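Local coordinates for enzyme subtilase SubTY from Bacillus sp. TY145 (Bacillus sp., PDB 5FFN), which probably hydrolyses peptide bonds as a serine endopeptidase of the subtilase family, and binds calcium and sodium ions, at residues R122-E127 against V135-S140; S144-L149 against I221-I226; D225-A230 against Q275-L280. One frame throughout, in Å; residues are numbered along the deposited sequence.

Interaction 1: R122-E127 against V135-S140; sequences RHVADE and VVINMS
Val124 of helix 114-131 meets Val135 and Ile137 of strand 134-142, and everything that touches is aliphatic carbon. CB of Val124 points at the strand and already lies 3.9 Å from CD1 of Ile137. From there the side chain forks. CG1 is the branch that carries the contact. It stands opposite the backbone N (chi1 173°), which extends it toward the strand. Val124 CG1 reaches Val135 CG1 at 3.6 Å. Val124 CG1 also lies 3.7 Å from Ile137 CG1. One methyl group is therefore set against two strand residues that lie two apart and point to the same side of the sheet. Ile137 crosses the valine at a slant, with CG1 and CD1 at Val124 CG1. The contact is buried and holds through van der Waals packing alone. After a short link the chain turns back, and the strand runs roughly antiparallel to the helix. The strand lies inside the main sheet, between strands 29-35 and 163-167, both parallel to it. The helix belongs to the crossover connection between the parallel strands 99-104 and 134-142 of the alpha/beta subtilase fold. Val124 also touches Tyr103 of strand 99-104, and Ile137 also packs on Ile121, so helix 114-131 rests across one face of the parallel sheet.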
loop_
_atom_site.group_PDB
_atom_site.type_symbol
_atom_site.label_atom_id
_atom_site.label_comp_id
_atom_site.label_asym_id
_atom_site.label_seq_id
_atom_site.Cartn_x
_atom_site.Cartn_y
_atom_site.Cartn_z
ATOM N N ARG A 122 12.288 -10.779 -4.933
ATOM C CA ARG A 122 13.654 -11.245 -5.150
ATOM C C ARG A 122 14.282 -10.659 -6.407
ATOM O O ARG A 122 15.455 -10.275 -6.376
ATOM C CB ARG A 122 13.697 -12.763 -5.199
ATOM C CG ARG A 122 13.325 -13.361 -3.880
ATOM C CD ARG A 122 13.327 -14.873 -3.908
ATOM N NE ARG A 122 13.366 -15.398 -2.553
ATOM C CZ ARG A 122 14.477 -15.626 -1.848
ATOM N NH1 ARG A 122 15.665 -15.430 -2.361
ATOM N NH2 ARG A 122 14.368 -16.096 -0.621
ATOM N N HIS A 123 13.485 -10.554 -7.467
ATOM C CA HIS A 123 13.946 -9.978 -8.719
ATOM C C HIS A 123 14.304 -8.483 -8.557
ATOM O O HIS A 123 15.343 -8.047 -9.007
ATOM C CB HIS A 123 12.927 -10.222 -9.817
ATOM C CG HIS A 123 13.384 -9.777 -11.171
ATOM N ND1 HIS A 123 14.260 -10.509 -11.941
ATOM C CD2 HIS A 123 13.105 -8.660 -11.878
ATOM C CE1 HIS A 123 14.515 -9.851 -13.063
ATOM N NE2 HIS A 123 13.820 -8.730 -13.059
ATOM N N VAL A 124 13.471 -7.716 -7.862
ATOM C CA VAL A 124 13.824 -6.333 -7.534
ATOM C C VAL A 124 15.214 -6.269 -6.888
ATOM O O VAL A 124 16.047 -5.467 -7.306
ATOM C CB VAL A 124 12.782 -5.651 -6.587
ATOM C CG1 VAL A 124 13.279 -4.250 -6.133
ATOM C CG2 VAL A 124 11.425 -5.542 -7.234
ATOM N N ALA A 125 15.433 -7.087 -5.865
ATOM C CA ALA A 125 16.688 -7.113 -5.100
ATOM C C ALA A 125 17.876 -7.440 -6.008
ATOM O O ALA A 125 18.909 -6.763 -5.962
ATOM C CB ALA A 125 16.601 -8.096 -3.968
ATOM N N ASP A 126 17.670 -8.417 -6.895
ATOM C CA ASP A 126 18.712 -8.815 -7.845
ATOM C C ASP A 126 19.009 -7.694 -8.829
ATOM O O ASP A 126 20.175 -7.402 -9.092
ATOM C CB ASP A 126 18.311 -10.094 -8.557
ATOM C CG ASP A 126 18.409 -11.321 -7.661
ATOM O OD1 ASP A 126 19.060 -11.294 -6.614
ATOM O OD2 ASP A 126 17.831 -12.357 -8.011
ATOM N N GLU A 127 17.966 -7.039 -9.323
ATOM C CA GLU A 127 18.117 -5.901 -10.232
ATOM C C GLU A 127 18.823 -4.747 -9.532
ATOM O O GLU A 127 19.687 -4.082 -10.129
ATOM C CB GLU A 127 16.772 -5.435 -10.775
ATOM C CG GLU A 127 16.145 -6.405 -11.758
ATOM C CD GLU A 127 16.885 -6.436 -13.083
ATOM O OE1 GLU A 127 16.950 -5.413 -13.772
ATOM O OE2 GLU A 127 17.429 -7.497 -13.390
ATOM N N VAL A 135 16.440 1.595 -4.484
ATOM C CA VAL A 135 15.128 1.140 -4.828
ATOM C C VAL A 135 14.254 1.023 -3.577
ATOM O O VAL A 135 14.686 0.509 -2.548
ATOM C CB VAL A 135 15.146 -0.248 -5.544
ATOM C CG1 VAL A 135 13.734 -0.645 -6.017
ATOM C CG2 VAL A 135 16.177 -0.260 -6.707
ATOM N N VAL A 136 13.033 1.512 -3.707
ATOM C CA VAL A 136 12.016 1.332 -2.700
ATOM C C VAL A 136 10.912 0.450 -3.335
ATOM O O VAL A 136 10.411 0.766 -4.411
ATOM C CB VAL A 136 11.375 2.667 -2.323
ATOM C CG1 VAL A 136 10.308 2.473 -1.189
ATOM C CG2 VAL A 136 12.450 3.674 -1.871
ATOM N N ILE A 137 10.559 -0.637 -2.666
ATOM C CA ILE A 137 9.450 -1.474 -3.074
ATOM C C ILE A 137 8.201 -0.949 -2.404
ATOM O O ILE A 137 8.190 -0.726 -1.179
ATOM C CB ILE A 137 9.648 -2.920 -2.648
ATOM C CG1 ILE A 137 10.727 -3.566 -3.511
ATOM C CG2 ILE A 137 8.324 -3.669 -2.727
ATOM C CD1 ILE A 137 11.141 -4.992 -3.065
ATOM N N ASN A 138 7.169 -0.771 -3.204
ATOM C CA ASN A 138 5.821 -0.562 -2.745
ATOM C C ASN A 138 4.955 -1.786 -2.943
ATOM O O ASN A 138 4.767 -2.242 -4.089
ATOM C CB ASN A 138 5.201 0.608 -3.516
ATOM C CG ASN A 138 3.824 1.027 -2.996
ATOM O OD1 ASN A 138 3.704 2.083 -2.365
ATOM N ND2 ASN A 138 2.762 0.218 -3.291
ATOM N N MET A 139 4.398 -2.286 -1.842
ATOM C CA MET A 139 3.439 -3.395 -1.901
ATOM C C MET A 139 2.129 -3.018 -1.219
ATOM O O MET A 139 1.927 -3.138 0.014
ATOM C CB MET A 139 4.010 -4.681 -1.315
ATOM C CG MET A 139 4.946 -5.378 -2.253
ATOM S SD MET A 139 5.474 -6.999 -1.657
ATOM C CE MET A 139 6.579 -6.527 -0.330
ATOM N N SER A 140 1.232 -2.520 -2.049
ATOM C CA SER A 140 -0.143 -2.232 -1.673
ATOM C C SER A 140 -0.996 -3.499 -1.782
ATOM O O SER A 140 -1.982 -3.573 -2.541
ATOM C CB SER A 140 -0.691 -1.093 -2.537
ATOM O OG SER A 140 -0.046 0.143 -2.213
#

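Interaction 2: S144-L149 against I221-I226; sequences SAKDSL and IQERDI. With CA (calcium ion), chain C.
Lys146 and Glu223 form a salt bridge at the protein surface, with Lys146 NZ 2.7 Å from Glu223 OE1. The ammonium comes to OE1 on its syn side, the side of the other carboxylate oxygen. The lysine chain is extended from CB to its tip, with CG anti to the backbone N (chi1 174°), and it meets the glutamate at about a right angle. Lys146 CE is also near Glu223 OE1, at 3.4 Å.

A water makes a second bridge between the segments. It donates to Ser144 O and accepts from Arg224 NH1, lying in the guanidinium plane at its edge. The same guanidinium group is tied further by NE, which bonds to Asn176 OD1. Asp147 is the N-cap of helix 148-159. Its OD1 accepts a weak bond from Leu149 N and another from Ile150 N, while OD2 bonds to Ser114 OG.

In 221-226, Gln222 and Asp225 turn their side-chain oxygens to a calcium ion. Gln222 OE1 binds the calcium ion at 2.4 Å and Asp225 OD2 at 2.3 Å. OD2 has a further partner, for Gln222 N donates to it at 2.8 Å in a nearly straight bond (172°), from above the carboxylate plane. The two metal-binding oxygens lie close together, and the cation would be expected to offset their repulsion. Thr215, Asp218, Ile220 and a water complete the site. Gln222 to Asp225 is a type II beta turn, closed by Asp225 N to Gln222 O. Glu223 and Arg224 occupy its two central positions. Glu223 points toward the other segment, and the end of Arg224 comes nearer to it. This is a surface loop folded round a calcium site, linked to the loop that leads into a capped helix by one ion pair and one water.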
loop_
_atom_site.group_PDB
_atom_site.type_symbol
_atom_site.label_atom_id
_atom_site.label_comp_id
_atom_site.label_asym_id
_atom_site.label_seq_id
_atom_site.Cartn_x
_atom_site.Cartn_y
_atom_site.Cartn_z
ATOM N N SER A 144 -4.070 -11.621 5.359
ATOM C CA SER A 144 -4.261 -11.548 6.790
ATOM C C SER A 144 -3.212 -12.351 7.544
ATOM O O SER A 144 -2.631 -11.882 8.523
ATOM C CB SER A 144 -5.657 -12.059 7.125
ATOM O OG SER A 144 -5.863 -11.961 8.487
ATOM N N ALA A 145 -2.983 -13.575 7.054
ATOM C CA ALA A 145 -2.010 -14.484 7.645
ATOM C C ALA A 145 -0.599 -14.159 7.112
ATOM O O ALA A 145 -0.424 -13.754 5.981
ATOM C CB ALA A 145 -2.372 -15.904 7.276
ATOM N N LYS A 146 0.422 -14.417 7.919
ATOM C CA LYS A 146 1.789 -14.346 7.418
ATOM C C LYS A 146 2.022 -15.474 6.393
ATOM O O LYS A 146 1.681 -16.651 6.637
ATOM C CB LYS A 146 2.758 -14.447 8.588
ATOM C CG LYS A 146 4.203 -14.532 8.233
ATOM C CD LYS A 146 5.116 -14.506 9.468
ATOM C CE LYS A 146 6.547 -14.578 9.090
ATOM N NZ LYS A 146 7.405 -14.554 10.307
ATOM N N ASP A 147 2.603 -15.091 5.269
ATOM C CA ASP A 147 3.058 -15.981 4.171
ATOM C C ASP A 147 4.603 -15.982 4.256
ATOM O O ASP A 147 5.264 -14.975 3.975
ATOM C CB ASP A 147 2.561 -15.449 2.819
ATOM C CG ASP A 147 3.073 -16.224 1.630
ATOM O OD1 ASP A 147 4.259 -16.657 1.596
ATOM O OD2 ASP A 147 2.291 -16.399 0.688
ATOM N N SER A 148 5.166 -17.123 4.642
ATOM C CA SER A 148 6.628 -17.209 4.810
ATOM C C SER A 148 7.454 -17.159 3.516
ATOM O O SER A 148 8.672 -16.852 3.572
ATOM C CB SER A 148 7.004 -18.408 5.662
ATOM O OG SER A 148 6.636 -18.219 7.024
ATOM N N LEU A 149 6.841 -17.518 2.379
ATOM C CA LEU A 149 7.539 -17.474 1.115
ATOM C C LEU A 149 7.786 -15.987 0.795
ATOM O O LEU A 149 8.874 -15.551 0.457
ATOM C CB LEU A 149 6.737 -18.123 -0.006
ATOM C CG LEU A 149 7.469 -18.141 -1.361
ATOM C CD1 LEU A 149 8.815 -18.927 -1.242
ATOM C CD2 LEU A 149 6.584 -18.661 -2.465
ATOM N N ILE A 221 10.348 -1.641 16.261
ATOM C CA ILE A 221 9.465 -2.438 15.408
ATOM C C ILE A 221 9.721 -3.936 15.646
ATOM O O ILE A 221 10.859 -4.429 15.412
ATOM C CB ILE A 221 9.677 -2.076 13.906
ATOM C CG1 ILE A 221 9.223 -0.646 13.622
ATOM C CG2 ILE A 221 8.980 -3.067 13.013
ATOM C CD1 ILE A 221 7.761 -0.360 13.910
ATOM N N GLN A 222 8.680 -4.625 16.123
ATOM C CA GLN A 222 8.562 -6.085 16.115
ATOM C C GLN A 222 7.568 -6.496 15.030
ATOM O O GLN A 222 6.902 -5.659 14.402
ATOM C CB GLN A 222 8.128 -6.635 17.493
ATOM C CG GLN A 222 9.171 -6.433 18.622
ATOM C CD GLN A 222 9.092 -5.081 19.340
ATOM O OE1 GLN A 222 8.020 -4.484 19.482
ATOM N NE2 GLN A 222 10.247 -4.606 19.818
ATOM N N GLU A 223 7.534 -7.791 14.745
ATOM C CA GLU A 223 6.493 -8.328 13.889
ATOM C C GLU A 223 5.114 -7.945 14.459
ATOM O O GLU A 223 4.918 -7.964 15.681
ATOM C CB GLU A 223 6.648 -9.833 13.777
ATOM C CG GLU A 223 5.791 -10.458 12.732
ATOM C CD GLU A 223 6.222 -11.895 12.435
ATOM O OE1 GLU A 223 6.978 -12.137 11.484
ATOM O OE2 GLU A 223 5.769 -12.749 13.181
ATOM N N ARG A 224 4.207 -7.528 13.560
ATOM C CA ARG A 224 2.808 -7.139 13.865
ATOM C C ARG A 224 2.726 -5.695 14.430
ATOM O O ARG A 224 1.686 -5.289 14.944
ATOM C CB ARG A 224 2.096 -8.140 14.784
ATOM C CG ARG A 224 2.141 -9.597 14.317
ATOM C CD ARG A 224 1.216 -10.458 15.193
ATOM N NE ARG A 224 -0.188 -10.220 14.878
ATOM C CZ ARG A 224 -0.845 -10.828 13.893
ATOM N NH1 ARG A 224 -0.259 -11.734 13.121
ATOM N NH2 ARG A 224 -2.110 -10.516 13.663
ATOM N N ASP A 225 3.779 -4.887 14.235
ATOM C CA ASP A 225 3.710 -3.496 14.621
ATOM C C ASP A 225 3.455 -2.607 13.405
ATOM O O ASP A 225 4.079 -2.757 12.344
ATOM C CB ASP A 225 5.006 -3.008 15.265
ATOM C CG ASP A 225 5.251 -3.559 16.666
ATOM O OD1 ASP A 225 4.390 -4.209 17.260
ATOM O OD2 ASP A 225 6.371 -3.322 17.128
ATOM N N ILE A 226 2.551 -1.648 13.580
ATOM C CA ILE A 226 2.377 -0.568 12.610
ATOM C C ILE A 226 3.575 0.373 12.720
ATOM O O ILE A 226 4.066 0.650 13.797
ATOM C CB ILE A 226 1.080 0.307 12.873
ATOM C CG1 ILE A 226 -0.142 -0.606 12.923
ATOM C CG2 ILE A 226 0.958 1.464 11.900
ATOM C CD1 ILE A 226 -0.468 -1.232 11.564
HETATM CA CA CA C . 7.118 -2.312 19.102
HETATM O O HOH W 1 -2.179 -12.988 11.071
HETATM O O HOH W 2 6.166 -0.385 18.242
#

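Interaction 3: D225-A230 against Q275-L280; sequences DIEVSA and QLRTEL. With CA (calcium ion), chain C.
Arg277 and Glu227 face each other as two nearly coplanar flat groups, with the carboxylate and guanidinium planes 17° apart. The approach is side-on. NE and NH2 of the arginine each take one oxygen. Arg277 NE donates to Glu227 OE2 at 2.8 Å, almost straight at 176°. Arg277 NH2 donates to Glu227 OE1, also at 2.8 Å. Both oxygens use their syn lone pairs, and both lie close to the guanidinium plane. Two bonds in one plane hold the groups against turning relative to each other.

The side chains cross at about a right angle. Arg277 is extended from CG to NE and reaches from helix 273-286 to Glu227, just before strand 228-231. Glu227 bends at its second torsion to meet it. Beside the pair, Val228 CG1 approaches Leu280 O at 4.3 Å, a looser contact between strand and helix.

Each charged group has a further partner. Gln281 NE2 bonds to Glu227 OE2, and Arg277 NH2 also bonds to Val185 O. Ile221 packs against both side chains. The salt bridge lies two residues along the chain from a calcium ligand, Asp225. A leucine in place of Arg277 would probably leave the buried Glu227 carboxylate without its charged mate, with Gln281 still bonded to one oxygen. The chemistry is that of a buried, bidentate salt bridge. Opposite charges and paired bonds probably offset the cost of burying both ions, and they fix the helix to the chain entering the sheet.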
loop_
_atom_site.group_PDB
_atom_site.type_symbol
_atom_site.label_atom_id
_atom_site.label_comp_id
_atom_site.label_asym_id
_atom_site.label_seq_id
_atom_site.Cartn_x
_atom_site.Cartn_y
_atom_site.Cartn_z
ATOM N N ASP A 225 3.779 -4.887 14.235
ATOM C CA ASP A 225 3.710 -3.496 14.621
ATOM C C ASP A 225 3.455 -2.607 13.405
ATOM O O ASP A 225 4.079 -2.757 12.344
ATOM C CB ASP A 225 5.006 -3.008 15.265
ATOM C CG ASP A 225 5.251 -3.559 16.666
ATOM O OD1 ASP A 225 4.390 -4.209 17.260
ATOM O OD2 ASP A 225 6.371 -3.322 17.128
ATOM N N ILE A 226 2.551 -1.648 13.580
ATOM C CA ILE A 226 2.377 -0.568 12.610
ATOM C C ILE A 226 3.575 0.373 12.720
ATOM O O ILE A 226 4.066 0.650 13.797
ATOM C CB ILE A 226 1.080 0.307 12.873
ATOM C CG1 ILE A 226 -0.142 -0.606 12.923
ATOM C CG2 ILE A 226 0.958 1.464 11.900
ATOM C CD1 ILE A 226 -0.468 -1.232 11.564
ATOM N N GLU A 227 4.065 0.844 11.604
ATOM C CA GLU A 227 5.254 1.743 11.634
ATOM C C GLU A 227 4.910 3.242 11.485
ATOM O O GLU A 227 5.342 4.076 12.280
ATOM C CB GLU A 227 6.259 1.268 10.590
ATOM C CG GLU A 227 7.638 1.891 10.697
ATOM C CD GLU A 227 8.747 0.923 10.229
ATOM O OE1 GLU A 227 8.512 -0.313 10.184
ATOM O OE2 GLU A 227 9.851 1.393 9.923
ATOM N N VAL A 228 4.131 3.574 10.467
ATOM C CA VAL A 228 3.822 4.951 10.148
ATOM C C VAL A 228 2.403 4.981 9.582
ATOM O O VAL A 228 1.864 3.939 9.196
ATOM C CB VAL A 228 4.809 5.561 9.130
ATOM C CG1 VAL A 228 6.211 5.634 9.728
ATOM C CG2 VAL A 228 4.723 4.830 7.804
ATOM N N SER A 229 1.864 6.190 9.524
ATOM C CA SER A 229 0.550 6.451 8.991
ATOM C C SER A 229 0.658 7.472 7.855
ATOM O O SER A 229 1.567 8.330 7.848
ATOM C CB SER A 229 -0.330 7.036 10.073
ATOM O OG SER A 229 -0.486 6.124 11.132
ATOM N N ALA A 230 -0.258 7.368 6.875
ATOM C CA ALA A 230 -0.301 8.328 5.751
ATOM C C ALA A 230 -1.725 8.384 5.162
ATOM O O ALA A 230 -2.537 7.502 5.430
ATOM C CB ALA A 230 0.724 7.990 4.682
ATOM N N GLN A 275 19.096 3.610 7.007
ATOM C CA GLN A 275 19.135 5.014 7.465
ATOM C C GLN A 275 17.881 5.799 6.990
ATOM O O GLN A 275 17.304 6.564 7.757
ATOM C CB GLN A 275 20.381 5.743 6.954
ATOM C CG GLN A 275 21.730 5.329 7.570
ATOM C CD GLN A 275 22.860 6.087 6.876
ATOM O OE1 GLN A 275 23.068 5.916 5.673
ATOM N NE2 GLN A 275 23.563 6.970 7.620
ATOM N N LEU A 276 17.464 5.526 5.748
ATOM C CA LEU A 276 16.245 6.125 5.173
ATOM C C LEU A 276 15.030 5.709 6.030
ATOM O O LEU A 276 14.189 6.540 6.394
ATOM C CB LEU A 276 16.095 5.714 3.701
ATOM C CG LEU A 276 14.794 6.135 3.020
ATOM C CD1 LEU A 276 14.657 7.629 3.033
ATOM C CD2 LEU A 276 14.765 5.583 1.624
ATOM N N ARG A 277 14.946 4.428 6.355
ATOM C CA ARG A 277 13.858 3.909 7.173
ATOM C C ARG A 277 13.845 4.576 8.542
ATOM O O ARG A 277 12.781 4.916 9.072
ATOM C CB ARG A 277 14.017 2.403 7.370
ATOM C CG ARG A 277 12.913 1.788 8.178
ATOM C CD ARG A 277 12.995 0.313 8.209
ATOM N NE ARG A 277 11.876 -0.283 8.941
ATOM C CZ ARG A 277 11.778 -1.579 9.221
ATOM N NH1 ARG A 277 12.738 -2.426 8.890
ATOM N NH2 ARG A 277 10.710 -2.038 9.840
ATOM N N THR A 278 15.048 4.756 9.110
ATOM C CA THR A 278 15.184 5.368 10.424
ATOM C C THR A 278 14.680 6.810 10.401
ATOM O O THR A 278 14.082 7.277 11.364
ATOM C CB THR A 278 16.671 5.294 10.869
ATOM O OG1 THR A 278 16.973 3.919 11.083
ATOM C CG2 THR A 278 16.948 6.049 12.117
ATOM N N GLU A 279 14.958 7.507 9.321
ATOM C CA GLU A 279 14.568 8.905 9.178
ATOM C C GLU A 279 13.050 9.000 8.912
ATOM O O GLU A 279 12.411 9.935 9.376
ATOM C CB GLU A 279 15.415 9.577 8.115
ATOM C CG GLU A 279 14.994 10.922 7.695
ATOM C CD GLU A 279 15.003 12.020 8.760
ATOM O OE1 GLU A 279 15.282 11.830 9.964
ATOM O OE2 GLU A 279 14.629 13.134 8.363
ATOM N N LEU A 280 12.471 8.027 8.217
ATOM C CA LEU A 280 10.985 7.944 8.177
ATOM C C LEU A 280 10.384 7.831 9.584
ATOM O O LEU A 280 9.390 8.496 9.919
ATOM C CB LEU A 280 10.480 6.806 7.265
ATOM C CG LEU A 280 10.663 6.966 5.761
ATOM C CD1 LEU A 280 10.357 5.602 5.057
ATOM C CD2 LEU A 280 9.771 8.087 5.217
HETATM CA CA CA C . 7.118 -2.312 19.102
HETATM O O HOH W 2 6.166 -0.385 18.242
#

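Interactions 1 and 3 are buried and both reach the main sheet, each setting a helix against it. Interaction 1 does so with aliphatic side chains alone. Interaction 3 relies chiefly on a paired salt bridge. Interaction 2 lies at the surface, where a single ion pair and a water join two loop regions. Strand 134-142 runs on toward helix 148-159, so interactions 1 and 2 follow one another in the chain without touching. Interactions 2 and 3 share Asp225 and Ile226 and do touch, through Ile221. The loop thus carries a surface charge at Glu223, a calcium site and a buried charge at Glu227. The centres lie 15 to 18 Å apart.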